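Local coordinates for protein glutathione S-transferase (Burkholderia glumae, PDB 4ISD) that binds glutathione and, like other glutathione S-transferases, probably conjugates it to electrophilic substrates, at residues 170-178 with 194-204; 5-16 with 33-41. One frame throughout, in Å; residues are numbered along the deposited sequence.

Interaction 1: residues 170-178 with 194-204; sequences DTDFALMLN and YVERQWARPSV
Tyr194 enters helix 170-177 as a knob into a hole formed by Asp170, Phe173, Ala174 and Leu177. Its phenol suits the place, a flat apolar wall ending in one donor. With CG anti to the backbone N (chi1 174°), the ring points from helix 194-199 at its neighbour. Leu177 CD1 lies 3.8 Å from Tyr194 CD2, and the same methyl sits over the centre of the Phe173 ring. The Phe173 and Tyr194 rings meet obliquely, while Gln198 CG covers a face of Tyr194. Small Ala174 lets the backbones close in: Ala174 CB is 3.5 Å from Gln198 CB and Ala174 CA 4.9 Å from Val195 CA.

Helices 170-177 and 194-199 belong to the all-helical C-terminal GST domain, their axes 9.1 Å apart and their directions 125° from one another. Beyond the knob, Leu175 crosses the Trp199 side chain at about a right angle, CD2 nearest CZ2. Thr171 meets Val204, at the start of the next helix, tip to tip through their CG2 methyls.

Polar bonds close both ends. Tyr194 OH donates to Asp170 OD1 (2.8 Å), using the anti lone pair of that carboxylate oxygen; Val162 N also bonds OD1 and Cys167 N bonds OD2, which would help stabilise the buried charge. At the outer end, Trp199 NE1 donates to OD1 of the poorly ordered Asn178 (3.2 Å), the amide standing 81° from the indole plane.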
loop_
_atom_site.group_PDB
_atom_site.type_symbol
_atom_site.label_atom_id
_atom_site.label_comp_id
_atom_site.label_asym_id
_atom_site.label_seq_id
_atom_site.Cartn_x
_atom_site.Cartn_y
_atom_site.Cartn_z
ATOM N N ASP A 170 5.466 -2.342 12.661
ATOM C CA ASP A 170 6.751 -2.366 13.378
ATOM C C ASP A 170 7.738 -3.372 12.801
ATOM O O ASP A 170 8.926 -3.073 12.680
ATOM C CB ASP A 170 6.567 -2.649 14.870
ATOM C CG ASP A 170 5.818 -1.544 15.585
ATOM O OD1 ASP A 170 6.357 -0.413 15.619
ATOM O OD2 ASP A 170 4.701 -1.808 16.116
ATOM N N THR A 171 7.253 -4.566 12.461
ATOM C CA THR A 171 8.095 -5.545 11.771
ATOM C C THR A 171 8.594 -4.939 10.465
ATOM O O THR A 171 9.779 -5.025 10.135
ATOM C CB THR A 171 7.318 -6.817 11.405
ATOM O OG1 THR A 171 6.579 -7.273 12.542
ATOM C CG2 THR A 171 8.272 -7.911 10.948
ATOM N N ASP A 172 7.672 -4.320 9.729
ATOM C CA ASP A 172 7.991 -3.730 8.439
ATOM C C ASP A 172 9.025 -2.635 8.586
ATOM O O ASP A 172 9.981 -2.560 7.806
ATOM C CB ASP A 172 6.728 -3.161 7.798
ATOM C CG ASP A 172 5.826 -4.237 7.260
ATOM O OD1 ASP A 172 6.290 -5.408 7.190
ATOM O OD2 ASP A 172 4.670 -3.908 6.901
ATOM N N PHE A 173 8.819 -1.789 9.596
ATOM C CA PHE A 173 9.726 -0.685 9.882
ATOM C C PHE A 173 11.111 -1.219 10.247
ATOM O O PHE A 173 12.129 -0.748 9.720
ATOM C CB PHE A 173 9.188 0.166 11.031
ATOM C CG PHE A 173 9.766 1.544 11.080
ATOM C CD1 PHE A 173 10.263 2.139 9.929
ATOM C CD2 PHE A 173 9.806 2.251 12.269
ATOM C CE1 PHE A 173 10.786 3.411 9.956
ATOM C CE2 PHE A 173 10.339 3.523 12.311
ATOM C CZ PHE A 173 10.831 4.106 11.149
ATOM N N ALA A 174 11.134 -2.210 11.139
ATOM C CA ALA A 174 12.384 -2.761 11.641
ATOM C C ALA A 174 13.195 -3.362 10.509
ATOM O O ALA A 174 14.407 -3.117 10.413
ATOM C CB ALA A 174 12.125 -3.786 12.714
ATOM N N LEU A 175 12.534 -4.131 9.644
ATOM C CA LEU A 175 13.202 -4.642 8.440
ATOM C C LEU A 175 13.804 -3.516 7.614
ATOM O O LEU A 175 14.979 -3.577 7.251
ATOM C CB LEU A 175 12.261 -5.485 7.578
ATOM C CG LEU A 175 11.684 -6.649 8.383
ATOM C CD1 LEU A 175 10.898 -7.633 7.518
ATOM C CD2 LEU A 175 12.798 -7.341 9.139
ATOM N N MET A 176 13.008 -2.478 7.344
ATOM C CA MET A 176 13.470 -1.363 6.505
ATOM C C MET A 176 14.622 -0.628 7.161
ATOM O O MET A 176 15.586 -0.270 6.484
ATOM C CB MET A 176 12.327 -0.391 6.200
ATOM C CG MET A 176 12.691 0.786 5.282
ATOM S SD MET A 176 13.089 0.404 3.542
ATOM C CE MET A 176 12.021 -0.991 3.210
ATOM N N LEU A 177 14.548 -0.433 8.483
ATOM C CA LEU A 177 15.610 0.283 9.197
ATOM C C LEU A 177 16.986 -0.371 9.072
ATOM O O LEU A 177 17.992 0.258 9.369
ATOM C CB LEU A 177 15.258 0.513 10.671
ATOM C CG LEU A 177 14.110 1.498 10.919
ATOM C CD1 LEU A 177 13.687 1.470 12.381
ATOM C CD2 LEU A 177 14.481 2.915 10.469
ATOM N N ASN A 178 17.040 -1.617 8.610
ATOM C CA ASN A 178 18.329 -2.282 8.441
ATOM C C ASN A 178 19.138 -1.720 7.273
ATOM O O ASN A 178 20.291 -2.101 7.066
ATOM C CB ASN A 178 18.165 -3.805 8.338
ATOM C CG ASN A 178 18.032 -4.473 9.710
ATOM O OD1 ASN A 178 16.927 -4.822 10.155
ATOM N ND2 ASN A 178 19.166 -4.641 10.391
ATOM N N TYR A 194 15.248 -0.715 19.123
ATOM C CA TYR A 194 13.991 -0.991 18.451
ATOM C C TYR A 194 14.131 -2.143 17.449
ATOM O O TYR A 194 13.393 -3.140 17.521
ATOM C CB TYR A 194 13.506 0.275 17.751
ATOM C CG TYR A 194 12.289 0.080 16.891
ATOM C CD1 TYR A 194 11.014 0.176 17.429
ATOM C CD2 TYR A 194 12.412 -0.172 15.530
ATOM C CE1 TYR A 194 9.894 0.006 16.644
ATOM C CE2 TYR A 194 11.299 -0.341 14.730
ATOM C CZ TYR A 194 10.041 -0.252 15.293
ATOM O OH TYR A 194 8.927 -0.419 14.504
ATOM N N VAL A 195 15.083 -2.021 16.531
ATOM C CA VAL A 195 15.312 -3.076 15.554
ATOM C C VAL A 195 15.570 -4.420 16.250
ATOM O O VAL A 195 15.042 -5.462 15.847
ATOM C CB VAL A 195 16.500 -2.730 14.658
ATOM C CG1 VAL A 195 16.806 -3.885 13.716
ATOM C CG2 VAL A 195 16.228 -1.436 13.889
ATOM N N GLU A 196 16.364 -4.388 17.316
ATOM C CA GLU A 196 16.737 -5.602 18.032
ATOM C C GLU A 196 15.505 -6.213 18.695
ATOM O O GLU A 196 15.243 -7.417 18.564
ATOM C CB GLU A 196 17.812 -5.294 19.074
ATOM C CG GLU A 196 18.464 -6.541 19.686
ATOM C CD GLU A 196 19.470 -6.222 20.776
ATOM O OE1 GLU A 196 19.918 -5.058 20.872
ATOM O OE2 GLU A 196 19.821 -7.145 21.539
ATOM N N ARG A 197 14.764 -5.365 19.400
ATOM C CA ARG A 197 13.488 -5.682 20.037
ATOM C C ARG A 197 12.566 -6.417 19.053
ATOM O O ARG A 197 12.070 -7.522 19.336
ATOM C CB ARG A 197 12.850 -4.339 20.382
ATOM C CG ARG A 197 12.056 -4.239 21.642
ATOM C CD ARG A 197 11.466 -2.808 21.719
ATOM N NE ARG A 197 12.503 -1.775 21.761
ATOM C CZ ARG A 197 12.295 -0.475 21.547
ATOM N NH1 ARG A 197 11.084 -0.030 21.236
ATOM N NH2 ARG A 197 13.313 0.385 21.622
ATOM N N GLN A 198 12.346 -5.779 17.900
ATOM C CA GLN A 198 11.436 -6.278 16.871
ATOM C C GLN A 198 11.879 -7.590 16.210
ATOM O O GLN A 198 11.038 -8.423 15.887
ATOM C CB GLN A 198 11.187 -5.202 15.805
ATOM C CG GLN A 198 10.468 -3.946 16.314
ATOM C CD GLN A 198 9.164 -4.262 17.030
ATOM O OE1 GLN A 198 8.484 -5.224 16.686
ATOM N NE2 GLN A 198 8.819 -3.463 18.046
ATOM N N TRP A 199 13.182 -7.767 15.996
ATOM C CA TRP A 199 13.715 -9.048 15.495
ATOM C C TRP A 199 13.620 -10.205 16.502
ATOM O O TRP A 199 13.775 -11.369 16.126
ATOM C CB TRP A 199 15.174 -8.899 15.044
ATOM C CG TRP A 199 15.302 -8.473 13.630
ATOM C CD1 TRP A 199 15.423 -7.195 13.159
ATOM C CD2 TRP A 199 15.297 -9.330 12.477
ATOM N NE1 TRP A 199 15.502 -7.208 11.780
ATOM C CE2 TRP A 199 15.429 -8.506 11.343
ATOM C CE3 TRP A 199 15.200 -10.714 12.300
ATOM C CZ2 TRP A 199 15.472 -9.024 10.053
ATOM C CZ3 TRP A 199 15.238 -11.221 11.030
ATOM C CH2 TRP A 199 15.367 -10.378 9.916
ATOM N N ALA A 200 13.368 -9.883 17.772
ATOM C CA ALA A 200 13.343 -10.881 18.846
ATOM C C ALA A 200 11.961 -11.480 19.131
ATOM O O ALA A 200 11.831 -12.368 19.974
ATOM C CB ALA A 200 13.953 -10.292 20.152
ATOM N N ARG A 201 10.929 -10.994 18.452
ATOM C CA ARG A 201 9.588 -11.554 18.624
ATOM C C ARG A 201 9.586 -13.023 18.208
ATOM O O ARG A 201 10.228 -13.389 17.228
ATOM C CB ARG A 201 8.553 -10.741 17.830
ATOM C CG ARG A 201 8.415 -9.298 18.335
ATOM C CD ARG A 201 7.241 -8.568 17.742
ATOM N NE ARG A 201 5.976 -9.228 18.042
ATOM C CZ ARG A 201 5.204 -8.934 19.085
ATOM N NH1 ARG A 201 5.561 -7.989 19.943
ATOM N NH2 ARG A 201 4.070 -9.591 19.269
ATOM N N PRO A 202 8.922 -13.884 18.991
ATOM C CA PRO A 202 8.859 -15.291 18.585
ATOM C C PRO A 202 8.337 -15.476 17.153
ATOM O O PRO A 202 8.790 -16.410 16.491
ATOM C CB PRO A 202 7.900 -15.904 19.604
ATOM C CG PRO A 202 8.067 -15.068 20.811
ATOM C CD PRO A 202 8.426 -13.683 20.367
ATOM N N SER A 203 7.439 -14.611 16.675
ATOM C CA SER A 203 6.908 -14.757 15.299
ATOM C C SER A 203 7.977 -14.560 14.221
ATOM O O SER A 203 8.097 -15.388 13.305
ATOM C CB SER A 203 5.697 -13.846 15.024
ATOM O OG SER A 203 6.063 -12.478 15.094
ATOM N N VAL A 204 8.740 -13.471 14.324
ATOM C CA VAL A 204 9.879 -13.270 13.428
ATOM C C VAL A 204 10.895 -14.414 13.560
ATOM O O VAL A 204 11.372 -14.942 12.554
ATOM C CB VAL A 204 10.608 -11.932 13.682
ATOM C CG1 VAL A 204 11.931 -11.907 12.918
ATOM C CG2 VAL A 204 9.727 -10.729 13.303
#

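Interaction 2: residues 5-16 with 33-41; sequences QKPITLYVGADY and LDFEIRTVD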
loop_
_atom_site.group_PDB
_atom_site.type_symbol
_atom_site.label_atom_id
_atom_site.label_comp_id
_atom_site.label_asym_id
_atom_site.label_seq_id
_atom_site.Cartn_x
_atom_site.Cartn_y
_atom_site.Cartn_z
ATOM N N GLN A 5 -10.626 -24.223 11.324
ATOM C CA GLN A 5 -10.400 -23.057 10.465
ATOM C C GLN A 5 -10.191 -23.455 9.004
ATOM O O GLN A 5 -9.793 -24.588 8.712
ATOM C CB GLN A 5 -9.191 -22.245 10.940
ATOM C CG GLN A 5 -7.854 -22.934 10.687
ATOM C CD GLN A 5 -6.655 -22.060 11.001
ATOM O OE1 GLN A 5 -6.414 -21.694 12.155
ATOM N NE2 GLN A 5 -5.888 -21.730 9.976
ATOM N N LYS A 6 -10.462 -22.519 8.096
ATOM C CA LYS A 6 -10.222 -22.741 6.675
ATOM C C LYS A 6 -8.731 -22.973 6.466
ATOM O O LYS A 6 -7.900 -22.368 7.153
ATOM C CB LYS A 6 -10.674 -21.535 5.842
ATOM C CG LYS A 6 -12.055 -20.989 6.174
ATOM C CD LYS A 6 -13.139 -21.999 5.849
ATOM C CE LYS A 6 -14.523 -21.465 6.164
ATOM N NZ LYS A 6 -15.546 -22.515 5.933
ATOM N N PRO A 7 -8.385 -23.866 5.527
ATOM C CA PRO A 7 -6.984 -24.113 5.164
ATOM C C PRO A 7 -6.301 -22.845 4.669
ATOM O O PRO A 7 -6.942 -22.014 4.032
ATOM C CB PRO A 7 -7.088 -25.141 4.033
ATOM C CG PRO A 7 -8.528 -25.113 3.602
ATOM C CD PRO A 7 -9.301 -24.772 4.821
ATOM N N ILE A 8 -5.018 -22.691 4.977
ATOM C CA ILE A 8 -4.278 -21.492 4.607
ATOM C C ILE A 8 -2.921 -21.883 4.017
ATOM O O ILE A 8 -2.235 -22.760 4.540
ATOM C CB ILE A 8 -4.108 -20.531 5.820
ATOM C CG1 ILE A 8 -5.475 -20.025 6.305
ATOM C CG2 ILE A 8 -3.205 -19.357 5.474
ATOM C CD1 ILE A 8 -5.425 -19.147 7.559
ATOM N N THR A 9 -2.554 -21.253 2.902
ATOM C CA THR A 9 -1.252 -21.489 2.289
ATOM C C THR A 9 -0.549 -20.164 2.056
ATOM O O THR A 9 -1.185 -19.153 1.755
ATOM C CB THR A 9 -1.367 -22.232 0.943
ATOM O OG1 THR A 9 -2.046 -23.482 1.132
ATOM C CG2 THR A 9 0.014 -22.502 0.367
ATOM N N LEU A 10 0.767 -20.160 2.211
ATOM C CA LEU A 10 1.542 -18.950 1.976
ATOM C C LEU A 10 2.632 -19.236 0.946
ATOM O O LEU A 10 3.370 -20.222 1.053
ATOM C CB LEU A 10 2.117 -18.418 3.296
ATOM C CG LEU A 10 2.842 -17.073 3.303
ATOM C CD1 LEU A 10 1.860 -15.919 3.226
ATOM C CD2 LEU A 10 3.729 -16.944 4.540
ATOM N N TYR A 11 2.684 -18.387 -0.073
ATOM C CA TYR A 11 3.674 -18.468 -1.140
ATOM C C TYR A 11 4.755 -17.453 -0.816
ATOM O O TYR A 11 4.467 -16.273 -0.589
ATOM C CB TYR A 11 3.028 -18.164 -2.520
ATOM C CG TYR A 11 2.040 -19.230 -2.960
ATOM C CD1 TYR A 11 0.725 -19.225 -2.487
ATOM C CD2 TYR A 11 2.429 -20.259 -3.816
ATOM C CE1 TYR A 11 -0.177 -20.214 -2.849
ATOM C CE2 TYR A 11 1.532 -21.252 -4.190
ATOM C CZ TYR A 11 0.226 -21.224 -3.704
ATOM O OH TYR A 11 -0.681 -22.210 -4.064
ATOM N N VAL A 12 5.995 -17.914 -0.770
ATOM C CA VAL A 12 7.121 -17.040 -0.445
ATOM C C VAL A 12 8.234 -17.325 -1.442
ATOM O O VAL A 12 8.162 -18.309 -2.177
ATOM C CB VAL A 12 7.627 -17.253 1.029
ATOM C CG1 VAL A 12 6.534 -16.892 2.039
ATOM C CG2 VAL A 12 8.093 -18.687 1.253
ATOM N N GLY A 13 9.250 -16.466 -1.480
ATOM C CA GLY A 13 10.420 -16.733 -2.296
ATOM C C GLY A 13 11.172 -17.908 -1.695
ATOM O O GLY A 13 11.225 -18.042 -0.471
ATOM N N ALA A 14 11.752 -18.756 -2.543
ATOM C CA ALA A 14 12.425 -19.969 -2.073
ATOM C C ALA A 14 13.615 -19.678 -1.163
ATOM O O ALA A 14 14.075 -20.565 -0.437
ATOM C CB ALA A 14 12.863 -20.835 -3.247
ATOM N N ASP A 15 14.102 -18.437 -1.206
ATOM C CA ASP A 15 15.267 -18.016 -0.424
ATOM C C ASP A 15 14.930 -17.377 0.922
ATOM O O ASP A 15 15.828 -17.034 1.686
ATOM C CB ASP A 15 16.139 -17.061 -1.237
ATOM C CG ASP A 15 16.862 -17.760 -2.359
ATOM O OD1 ASP A 15 17.040 -18.995 -2.265
ATOM O OD2 ASP A 15 17.257 -17.080 -3.330
ATOM N N TYR A 16 13.641 -17.210 1.198
ATOM C CA TYR A 16 13.180 -16.637 2.464
ATOM C C TYR A 16 13.803 -15.272 2.752
ATOM O O TYR A 16 13.957 -14.869 3.906
ATOM C CB TYR A 16 13.433 -17.616 3.615
ATOM C CG TYR A 16 12.512 -18.817 3.588
ATOM C CD1 TYR A 16 12.743 -19.875 2.720
ATOM C CD2 TYR A 16 11.405 -18.890 4.432
ATOM C CE1 TYR A 16 11.904 -20.975 2.695
ATOM C CE2 TYR A 16 10.557 -19.988 4.411
ATOM C CZ TYR A 16 10.811 -21.025 3.541
ATOM O OH TYR A 16 9.974 -22.118 3.512
ATOM N N LEU A 33 -2.504 -18.889 13.741
ATOM C CA LEU A 33 -3.195 -19.641 12.685
ATOM C C LEU A 33 -2.341 -20.774 12.078
ATOM O O LEU A 33 -1.112 -20.659 11.980
ATOM C CB LEU A 33 -3.668 -18.685 11.568
ATOM C CG LEU A 33 -4.801 -17.696 11.881
ATOM C CD1 LEU A 33 -4.854 -16.548 10.865
ATOM C CD2 LEU A 33 -6.153 -18.403 11.945
ATOM N N ASP A 34 -2.991 -21.863 11.662
ATOM C CA ASP A 34 -2.282 -22.922 10.951
ATOM C C ASP A 34 -2.125 -22.540 9.470
ATOM O O ASP A 34 -3.046 -21.957 8.876
ATOM C CB ASP A 34 -3.010 -24.260 11.089
ATOM C CG ASP A 34 -2.666 -25.002 12.382
ATOM O OD1 ASP A 34 -1.646 -24.679 13.047
ATOM O OD2 ASP A 34 -3.419 -25.944 12.716
ATOM N N PHE A 35 -0.956 -22.838 8.892
ATOM C CA PHE A 35 -0.731 -22.666 7.452
ATOM C C PHE A 35 0.419 -23.501 6.886
ATOM O O PHE A 35 1.397 -23.784 7.566
ATOM C CB PHE A 35 -0.551 -21.193 7.069
ATOM C CG PHE A 35 0.704 -20.544 7.616
ATOM C CD1 PHE A 35 0.735 -20.046 8.910
ATOM C CD2 PHE A 35 1.827 -20.369 6.815
ATOM C CE1 PHE A 35 1.870 -19.415 9.405
ATOM C CE2 PHE A 35 2.966 -19.733 7.307
ATOM C CZ PHE A 35 2.985 -19.255 8.599
ATOM N N GLU A 36 0.280 -23.904 5.629
ATOM C CA GLU A 36 1.348 -24.565 4.900
ATOM C C GLU A 36 2.164 -23.488 4.208
ATOM O O GLU A 36 1.639 -22.419 3.887
ATOM C CB GLU A 36 0.758 -25.493 3.839
ATOM C CG GLU A 36 1.740 -26.509 3.292
ATOM C CD GLU A 36 2.189 -27.492 4.356
ATOM O OE1 GLU A 36 1.359 -27.842 5.226
ATOM O OE2 GLU A 36 3.369 -27.907 4.328
ATOM N N ILE A 37 3.442 -23.762 3.975
ATOM C CA ILE A 37 4.268 -22.854 3.194
ATOM C C ILE A 37 4.700 -23.521 1.900
ATOM O O ILE A 37 5.212 -24.647 1.915
ATOM C CB ILE A 37 5.505 -22.377 3.973
ATOM C CG1 ILE A 37 5.106 -21.322 4.998
ATOM C CG2 ILE A 37 6.538 -21.768 3.033
ATOM C CD1 ILE A 37 6.031 -21.277 6.200
ATOM N N ARG A 38 4.460 -22.813 0.794
ATOM C CA ARG A 38 4.919 -23.203 -0.538
ATOM C C ARG A 38 5.854 -22.126 -1.073
ATOM O O ARG A 38 5.675 -20.941 -0.786
ATOM C CB ARG A 38 3.737 -23.380 -1.492
ATOM C CG ARG A 38 2.786 -24.487 -1.082
ATOM C CD ARG A 38 1.613 -24.611 -2.031
ATOM N NE ARG A 38 0.609 -25.543 -1.521
ATOM C CZ ARG A 38 -0.562 -25.786 -2.104
ATOM N NH1 ARG A 38 -0.899 -25.166 -3.233
ATOM N NH2 ARG A 38 -1.401 -26.655 -1.552
ATOM N N THR A 39 6.845 -22.530 -1.859
ATOM C CA THR A 39 7.880 -21.596 -2.281
ATOM C C THR A 39 7.891 -21.350 -3.777
ATOM O O THR A 39 7.491 -22.204 -4.560
ATOM C CB THR A 39 9.259 -22.104 -1.901
ATOM O OG1 THR A 39 9.537 -23.293 -2.644
ATOM C CG2 THR A 39 9.313 -22.407 -0.414
ATOM N N VAL A 40 8.363 -20.168 -4.161
ATOM C CA VAL A 40 8.508 -19.793 -5.564
ATOM C C VAL A 40 9.975 -19.408 -5.831
ATOM O O VAL A 40 10.543 -18.595 -5.108
ATOM C CB VAL A 40 7.550 -18.633 -5.922
ATOM C CG1 VAL A 40 7.455 -18.464 -7.421
ATOM C CG2 VAL A 40 6.158 -18.891 -5.342
ATOM N N ASP A 41 10.585 -20.009 -6.852
ATOM C CA ASP A 41 11.994 -19.773 -7.199
ATOM C C ASP A 41 12.201 -18.440 -7.948
ATOM O O ASP A 41 11.239 -17.753 -8.284
ATOM C CB ASP A 41 12.491 -20.942 -8.066
ATOM C CG ASP A 41 14.011 -20.990 -8.202
ATOM O OD1 ASP A 41 14.689 -20.043 -7.754
ATOM O OD2 ASP A 41 14.526 -21.972 -8.784
#
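Strands 8-13 and 36-40 run parallel, Leu10 bonded to its partner through both backbone N and O: its N donates to Glu36 O (2.9 Å) and its O accepts from Arg38 N (2.8 Å). Val12 repeats this with Arg38 O and Val40 N, and CA-H...O contacts fill in between.

The tight side faces helix 19-31. There Leu10 and Phe35 lie side by side, CD2 of the leucine 4.0 Å from Phe35 CE2; the ring meets Phe25 of the helix edge-to-face. Val12 CG2 packs on Ile37 CG2 (3.9 Å), and both residues, being beta-branched, suit the extended backbone. Tyr16 brings its OH to 3.5 Å from the same Ile37 methyl.

On the other face Thr9 is buried, but Glu36 and Arg38 are exposed to solvent. Extended from CG to NE, Arg38 runs alongside Tyr11, its guanidinium 84° from the ring and bonded only weakly from NH1 to Tyr11 OH (3.1 Å). Thr9 CG2 lies over a guanidinium face. In the loops before the two strands, Asp34 N makes another weak bond, to Gln5 OE1 (3.5 Å).

Linked along the chain through helix 19-31, which packs on the Phe35 and Ile37 side, the parallel strands form the beta-alpha-beta unit that opens the thioredoxin-like, glutathione-binding domain of GSTs.

Interaction 1 is a buried helix-helix contact of the C-terminal domain; interaction 2 is a partly buried strand pair of the N-terminal domain, with 36-40 at the sheet edge. Their centres are about 21 Å apart and they do not touch, yet helix 19-31 serves both: Phe25 and Leu28 pack on the strand pair, whereas Met22 meets Leu175 and Val204, and Val26 meets Val204. Helix 202-212, which starts within interaction 1, also reaches Tyr16 and Ile37 of interaction 2. Chemistry follows place. Side chains carry the helix packing, including a buried carboxylate, while backbone hydrogen bonds carry the strands and the weaker polar side-chain bonds lie toward solvent.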